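PDB 2GNN: vascular endothelial growth factor homolog, which acts as a secreted, disulfide-linked homodimeric growth factor that binds vascular endothelial growth factor receptors and induces endothelial proliferation. Local coordinates for residues V48-C53 with F92-C98; S61-T67 with C98-R103. All coordinates share one frame; numbering follows the deposited sequence.

In the fold
The two contacts lie about 15 Å apart, centre to centre, and meet at Cys98, which belongs to both. Strand 85-102 supplies the second partner each time: contact 1 sets its middle against strand 47-54, near the centre of the chain, and contact 2 pairs its end with the start of strand 62-79 at the surface. Along the chain the segments alternate, 48-53, 61-67, 92-98 and 98-103, the two contacts crossing each other in sequence. Lys97 O lies 2.9 Å from Thr67 N, a probable hydrogen bond, and Cys53 SG packs on Pro66. Together the contacts hold Cys53, Cys64, Cys98 and Cys100, four half-cystines of the cystine knot that ties this elongated PDGF/VEGF domain together.

Contact 1: V48-C53 with F92-C98; sequences VTLMRC and FVEHKKC
Cys53 and Cys98 close the tight end of this contact with a disulfide, SG to SG 2.0 Å, one of the bonds of the cystine knot. Beside it, His95 accepts the backbone N-H of Cys53 at ND1, 2.8 Å away and in the ring plane, while Arg52 CD comes within 3.3 Å of His95 CE1. The next grip is between main chains, His95 N to Met51 O, and it is nearly straight (170°). Glu94, bent at its second torsion (chi2 -98°), turns its carboxylate back to Met51 N, 2.6 Å from OE1; the donor arrives from above the carboxylate plane, and Leu50 CD2 lies against OE2. The guanidinium of Arg52 meets Val93 O at its edge; the 2.3 Å from NH1 is too short to be taken literally, and the NH2 bond is weak.

Toward Phe92 the strands part: a water links Val93 N to Arg52 NH2, the latter weakly, and Val48 CG2 reaches Phe92 CE2 only at 4.2 Å. The strand directions differ by 44°, and each is paired in a sheet with another strand, 48-53 with strand 23-30 and 92-98 with strand 62-79. Val31 and Thr34 of helix 31-34 touch Val48 and Phe92, respectively, and Met74 of strand 62-79 packs on Leu50 and Glu94.

Contact 2: S61-T67 with C98-R103; sequences SLECVPT and CDCRPR
Glu63 and Arg101 form a hydrogen-bonded pair in the antiparallel beta hairpin of strands 62-79 and 85-102, at the end that carries the cystine knot. Their two backbone bonds, Glu63 N to Arg101 O and Arg101 N to Glu63 O, are both nearly straight at 171°. Val65 and Asp99 repeat the pattern two residues on, with Cys64 and Cys100 between them as a non-hydrogen-bonded pair. Beyond Arg101 the ladder weakens: the bond from Arg103 N to Ser61 O is weak, at 3.3 Å.

Alternation sorts the side chains. Cys64, Pro66, Cys98 and Cys100 share one face, where Cys64 is bridged to Cys22 and Cys100 to Cys57. Glu63, Val65, Asp99 and Arg101 occupy the other.

Arg101 can be followed across that second face. CB lies 4.0 Å from Val65 CG2, and CG comes nearer to the same methyl. The turn about CB-CG (chi2 -73°) then brings the chain toward Asp99, whose OD2 receives the NE hydrogen at 2.8 Å. This salt bridge is straight and lies close to the guanidinium plane, though it meets the carboxylate on its anti side and tilted from the carboxylate plane. Farther out, CZ and NH2 pass under Thr67 CG2, which sits over one guanidinium face, 3.4 Å from NH2. Asp99 thus helps to set the rotation of the group from its edge while the Thr67 methyl packs on it.

At the far end, a long salt bridge, Glu63 OE1 to Arg103 NE 3.9 Å, acts through charge alone, since OE1 lies well out of the guanidinium plane; Arg103 CG packs on Glu63 CD, and Arg103 NH1 is bonded to Glu60 O. Leu62 turns its CD2 to the Arg101-Pro102 peptide, 3.4 Å from Pro102 N.

Contact 1: V48-C53 with F92-C98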
loop_
_atom_site.group_PDB
_atom_site.type_symbol
_atom_site.label_atom_id
_atom_site.label_comp_id
_atom_site.label_asym_id
_atom_site.label_seq_id
_atom_site.Cartn_x
_atom_site.Cartn_y
_atom_site.Cartn_z
ATOM N N VAL B 48 2.290 7.732 6.279
ATOM C CA VAL B 48 2.589 6.543 7.083
ATOM C C VAL B 48 2.100 5.282 6.397
ATOM O O VAL B 48 1.176 5.320 5.575
ATOM C CB VAL B 48 1.953 6.597 8.491
ATOM C CG1 VAL B 48 2.714 7.573 9.391
ATOM C CG2 VAL B 48 0.424 6.919 8.411
ATOM N N THR B 49 2.734 4.167 6.736
ATOM C CA THR B 49 2.270 2.858 6.311
ATOM C C THR B 49 1.342 2.245 7.380
ATOM O O THR B 49 1.745 2.044 8.539
ATOM C CB THR B 49 3.457 1.922 6.035
ATOM O OG1 THR B 49 4.353 2.569 5.143
ATOM C CG2 THR B 49 3.002 0.637 5.394
ATOM N N LEU B 50 0.108 1.948 6.970
ATOM C CA LEU B 50 -0.883 1.333 7.848
ATOM C C LEU B 50 -1.342 0.002 7.286
ATOM O O LEU B 50 -1.461 -0.155 6.063
ATOM C CB LEU B 50 -2.093 2.255 7.996
ATOM C CG LEU B 50 -1.868 3.625 8.628
ATOM C CD1 LEU B 50 -3.155 4.408 8.633
ATOM C CD2 LEU B 50 -1.357 3.439 10.036
ATOM N N MET B 51 -1.589 -0.961 8.174
ATOM C CA MET B 51 -2.180 -2.228 7.767
ATOM C C MET B 51 -3.667 -2.010 7.524
ATOM O O MET B 51 -4.396 -1.573 8.410
ATOM C CB MET B 51 -1.950 -3.302 8.819
ATOM C CG MET B 51 -0.494 -3.656 9.027
ATOM S SD MET B 51 0.331 -4.142 7.497
ATOM C CE MET B 51 -0.280 -5.810 7.249
ATOM N N ARG B 52 -4.106 -2.269 6.302
ATOM C CA ARG B 52 -5.498 -2.061 5.930
ATOM C C ARG B 52 -5.950 -3.201 5.060
ATOM O O ARG B 52 -5.151 -3.772 4.316
ATOM C CB ARG B 52 -5.639 -0.779 5.135
ATOM C CG ARG B 52 -5.666 0.451 5.973
ATOM C CD ARG B 52 -7.084 0.941 6.166
ATOM N NE ARG B 52 -7.118 2.167 6.950
ATOM C CZ ARG B 52 -6.560 2.285 8.148
ATOM N NH1 ARG B 52 -5.908 1.247 8.665
ATOM N NH2 ARG B 52 -6.625 3.436 8.816
ATOM N N CYS B 53 -7.232 -3.524 5.135
ATOM C CA CYS B 53 -7.780 -4.631 4.367
ATOM C C CYS B 53 -7.683 -4.349 2.879
ATOM O O CYS B 53 -8.064 -3.266 2.409
ATOM C CB CYS B 53 -9.217 -4.922 4.788
ATOM S SG CYS B 53 -9.312 -5.617 6.456
ATOM N N PHE B 92 -3.764 5.560 15.279
ATOM C CA PHE B 92 -4.173 5.157 13.931
ATOM C C PHE B 92 -4.899 3.824 13.987
ATOM O O PHE B 92 -4.596 2.968 14.817
ATOM C CB PHE B 92 -2.954 5.033 12.995
ATOM C CG PHE B 92 -2.155 6.300 12.873
ATOM C CD1 PHE B 92 -1.202 6.634 13.836
ATOM C CD2 PHE B 92 -2.371 7.165 11.822
ATOM C CE1 PHE B 92 -0.487 7.821 13.744
ATOM C CE2 PHE B 92 -1.655 8.355 11.723
ATOM C CZ PHE B 92 -0.702 8.670 12.688
ATOM N N VAL B 93 -5.863 3.650 13.098
ATOM C CA VAL B 93 -6.593 2.400 13.019
ATOM C C VAL B 93 -5.872 1.459 12.046
ATOM O O VAL B 93 -5.623 1.836 10.906
ATOM C CB VAL B 93 -8.061 2.646 12.582
ATOM C CG1 VAL B 93 -8.827 1.339 12.491
ATOM C CG2 VAL B 93 -8.756 3.597 13.567
ATOM N N GLU B 94 -5.523 0.258 12.512
ATOM C CA GLU B 94 -4.979 -0.804 11.649
ATOM C C GLU B 94 -5.990 -1.937 11.578
ATOM O O GLU B 94 -6.679 -2.205 12.555
ATOM C CB GLU B 94 -3.694 -1.398 12.229
ATOM C CG GLU B 94 -2.662 -0.406 12.701
ATOM C CD GLU B 94 -1.569 -0.144 11.688
ATOM O OE1 GLU B 94 -1.346 -0.967 10.782
ATOM O OE2 GLU B 94 -0.910 0.896 11.814
ATOM N N HIS B 95 -6.055 -2.627 10.449
ATOM C CA HIS B 95 -6.909 -3.790 10.333
ATOM C C HIS B 95 -6.123 -5.058 10.647
ATOM O O HIS B 95 -5.021 -5.260 10.123
ATOM C CB HIS B 95 -7.528 -3.864 8.941
ATOM C CG HIS B 95 -8.356 -2.669 8.590
ATOM N ND1 HIS B 95 -8.647 -2.320 7.288
ATOM C CD2 HIS B 95 -8.940 -1.730 9.370
ATOM C CE1 HIS B 95 -9.379 -1.222 7.281
ATOM N NE2 HIS B 95 -9.580 -0.849 8.533
ATOM N N LYS B 96 -6.693 -5.903 11.507
ATOM C CA LYS B 96 -6.066 -7.166 11.912
ATOM C C LYS B 96 -6.705 -8.405 11.288
ATOM O O LYS B 96 -6.087 -9.470 11.244
ATOM C CB LYS B 96 -6.062 -7.309 13.435
ATOM C CG LYS B 96 -4.799 -6.797 14.108
ATOM C CD LYS B 96 -4.639 -7.440 15.483
ATOM C CE LYS B 96 -3.374 -6.961 16.186
ATOM N NZ LYS B 96 -3.292 -7.499 17.577
ATOM N N LYS B 97 -7.944 -8.273 10.833
ATOM C CA LYS B 97 -8.638 -9.362 10.144
ATOM C C LYS B 97 -9.612 -8.784 9.141
ATOM O O LYS B 97 -10.121 -7.676 9.332
ATOM C CB LYS B 97 -9.375 -10.267 11.127
ATOM C CG LYS B 97 -8.747 -11.636 11.300
ATOM C CD LYS B 97 -9.779 -12.654 11.761
ATOM C CE LYS B 97 -9.434 -14.044 11.235
ATOM N NZ LYS B 97 -10.230 -15.114 11.905
ATOM N N CYS B 98 -9.868 -9.535 8.075
ATOM C CA CYS B 98 -10.658 -9.033 6.953
ATOM C C CYS B 98 -11.502 -10.144 6.396
ATOM O O CYS B 98 -11.186 -11.311 6.593
ATOM C CB CYS B 98 -9.754 -8.531 5.827
ATOM S SG CYS B 98 -8.438 -7.432 6.307
HETATM O O HOH W 1 -6.319 5.802 11.081
#

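Contact 2: S61-T67 with C98-R103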
loop_
_atom_site.group_PDB
_atom_site.type_symbol
_atom_site.label_atom_id
_atom_site.label_comp_id
_atom_site.label_asym_id
_atom_site.label_seq_id
_atom_site.Cartn_x
_atom_site.Cartn_y
_atom_site.Cartn_z
ATOM N N SER B 61 -19.864 -8.940 -6.334
ATOM C CA SER B 61 -20.832 -8.524 -5.311
ATOM C C SER B 61 -20.249 -8.528 -3.894
ATOM O O SER B 61 -20.967 -8.265 -2.922
ATOM C CB SER B 61 -22.075 -9.415 -5.365
ATOM O OG SER B 61 -22.419 -9.729 -6.702
ATOM N N LEU B 62 -18.953 -8.818 -3.782
ATOM C CA LEU B 62 -18.276 -8.891 -2.489
ATOM C C LEU B 62 -17.195 -7.811 -2.340
ATOM O O LEU B 62 -16.560 -7.410 -3.311
ATOM C CB LEU B 62 -17.692 -10.296 -2.252
ATOM C CG LEU B 62 -18.666 -11.477 -2.127
ATOM C CD1 LEU B 62 -17.963 -12.825 -2.158
ATOM C CD2 LEU B 62 -19.461 -11.363 -0.857
ATOM N N GLU B 63 -17.010 -7.334 -1.117
ATOM C CA GLU B 63 -15.963 -6.385 -0.820
ATOM C C GLU B 63 -15.133 -6.852 0.360
ATOM O O GLU B 63 -15.626 -7.535 1.258
ATOM C CB GLU B 63 -16.528 -4.982 -0.572
ATOM C CG GLU B 63 -17.722 -4.920 0.386
ATOM C CD GLU B 63 -18.214 -3.499 0.630
ATOM O OE1 GLU B 63 -17.560 -2.548 0.150
ATOM O OE2 GLU B 63 -19.261 -3.334 1.301
ATOM N N CYS B 64 -13.862 -6.479 0.332
ATOM C CA CYS B 64 -12.905 -6.895 1.332
ATOM C C CYS B 64 -12.920 -5.850 2.426
ATOM O O CYS B 64 -12.516 -4.715 2.204
ATOM C CB CYS B 64 -11.515 -7.029 0.694
ATOM S SG CYS B 64 -10.217 -7.505 1.841
ATOM N N VAL B 65 -13.409 -6.233 3.599
ATOM C CA VAL B 65 -13.651 -5.272 4.678
ATOM C C VAL B 65 -13.116 -5.805 6.005
ATOM O O VAL B 65 -12.985 -7.020 6.170
ATOM C CB VAL B 65 -15.165 -4.946 4.825
ATOM C CG1 VAL B 65 -15.694 -4.236 3.592
ATOM C CG2 VAL B 65 -15.967 -6.202 5.083
ATOM N N PRO B 66 -12.779 -4.897 6.939
ATOM C CA PRO B 66 -12.275 -5.300 8.248
ATOM C C PRO B 66 -13.315 -5.968 9.128
ATOM O O PRO B 66 -14.457 -5.512 9.196
ATOM C CB PRO B 66 -11.852 -3.979 8.877
ATOM C CG PRO B 66 -12.662 -2.948 8.176
ATOM C CD PRO B 66 -12.793 -3.429 6.787
ATOM N N THR B 67 -12.908 -7.045 9.794
ATOM C CA THR B 67 -13.715 -7.685 10.813
ATOM C C THR B 67 -13.033 -7.582 12.180
ATOM O O THR B 67 -13.580 -8.022 13.189
ATOM C CB THR B 67 -13.984 -9.155 10.476
ATOM O OG1 THR B 67 -12.750 -9.881 10.489
ATOM C CG2 THR B 67 -14.632 -9.277 9.108
ATOM N N CYS B 98 -9.868 -9.535 8.075
ATOM C CA CYS B 98 -10.658 -9.033 6.953
ATOM C C CYS B 98 -11.502 -10.144 6.396
ATOM O O CYS B 98 -11.186 -11.311 6.593
ATOM C CB CYS B 98 -9.754 -8.531 5.827
ATOM S SG CYS B 98 -8.438 -7.432 6.307
ATOM N N ASP B 99 -12.544 -9.794 5.653
ATOM C CA ASP B 99 -13.414 -10.822 5.088
ATOM C C ASP B 99 -14.096 -10.319 3.820
ATOM O O ASP B 99 -14.284 -9.115 3.635
ATOM C CB ASP B 99 -14.446 -11.259 6.143
ATOM C CG ASP B 99 -14.953 -12.680 5.938
ATOM O OD1 ASP B 99 -14.356 -13.453 5.156
ATOM O OD2 ASP B 99 -15.967 -13.029 6.586
ATOM N N CYS B 100 -14.435 -11.249 2.939
ATOM C CA CYS B 100 -15.221 -10.930 1.753
ATOM C C CYS B 100 -16.722 -11.029 2.074
ATOM O O CYS B 100 -17.289 -12.125 2.197
ATOM C CB CYS B 100 -14.809 -11.810 0.559
ATOM S SG CYS B 100 -13.231 -11.294 -0.211
ATOM N N ARG B 101 -17.333 -9.854 2.213
ATOM C CA ARG B 101 -18.703 -9.678 2.682
ATOM C C ARG B 101 -19.531 -8.979 1.596
ATOM O O ARG B 101 -18.992 -8.158 0.850
ATOM C CB ARG B 101 -18.703 -8.824 3.960
ATOM C CG ARG B 101 -17.907 -9.400 5.135
ATOM C CD ARG B 101 -18.611 -10.595 5.772
ATOM N NE ARG B 101 -17.930 -11.102 6.967
ATOM C CZ ARG B 101 -18.111 -10.639 8.207
ATOM N NH1 ARG B 101 -18.949 -9.633 8.443
ATOM N NH2 ARG B 101 -17.444 -11.185 9.219
ATOM N N PRO B 102 -20.838 -9.296 1.502
ATOM C CA PRO B 102 -21.698 -8.682 0.482
ATOM C C PRO B 102 -21.833 -7.171 0.674
ATOM O O PRO B 102 -21.632 -6.679 1.783
ATOM C CB PRO B 102 -23.055 -9.362 0.711
ATOM C CG PRO B 102 -22.751 -10.584 1.501
ATOM C CD PRO B 102 -21.591 -10.237 2.350
ATOM N N ARG B 103 -22.173 -6.448 -0.392
ATOM C CA ARG B 103 -22.357 -4.990 -0.313
ATOM C C ARG B 103 -23.744 -4.576 0.187
ATOM O O ARG B 103 -23.963 -3.412 0.547
ATOM C CB ARG B 103 -22.086 -4.331 -1.663
ATOM C CG ARG B 103 -20.627 -4.248 -2.012
ATOM C CD ARG B 103 -20.367 -3.178 -3.062
ATOM N NE ARG B 103 -18.959 -3.172 -3.455
ATOM C CZ ARG B 103 -18.410 -4.041 -4.304
ATOM N NH1 ARG B 103 -19.150 -4.995 -4.866
ATOM N NH2 ARG B 103 -17.118 -3.955 -4.593
#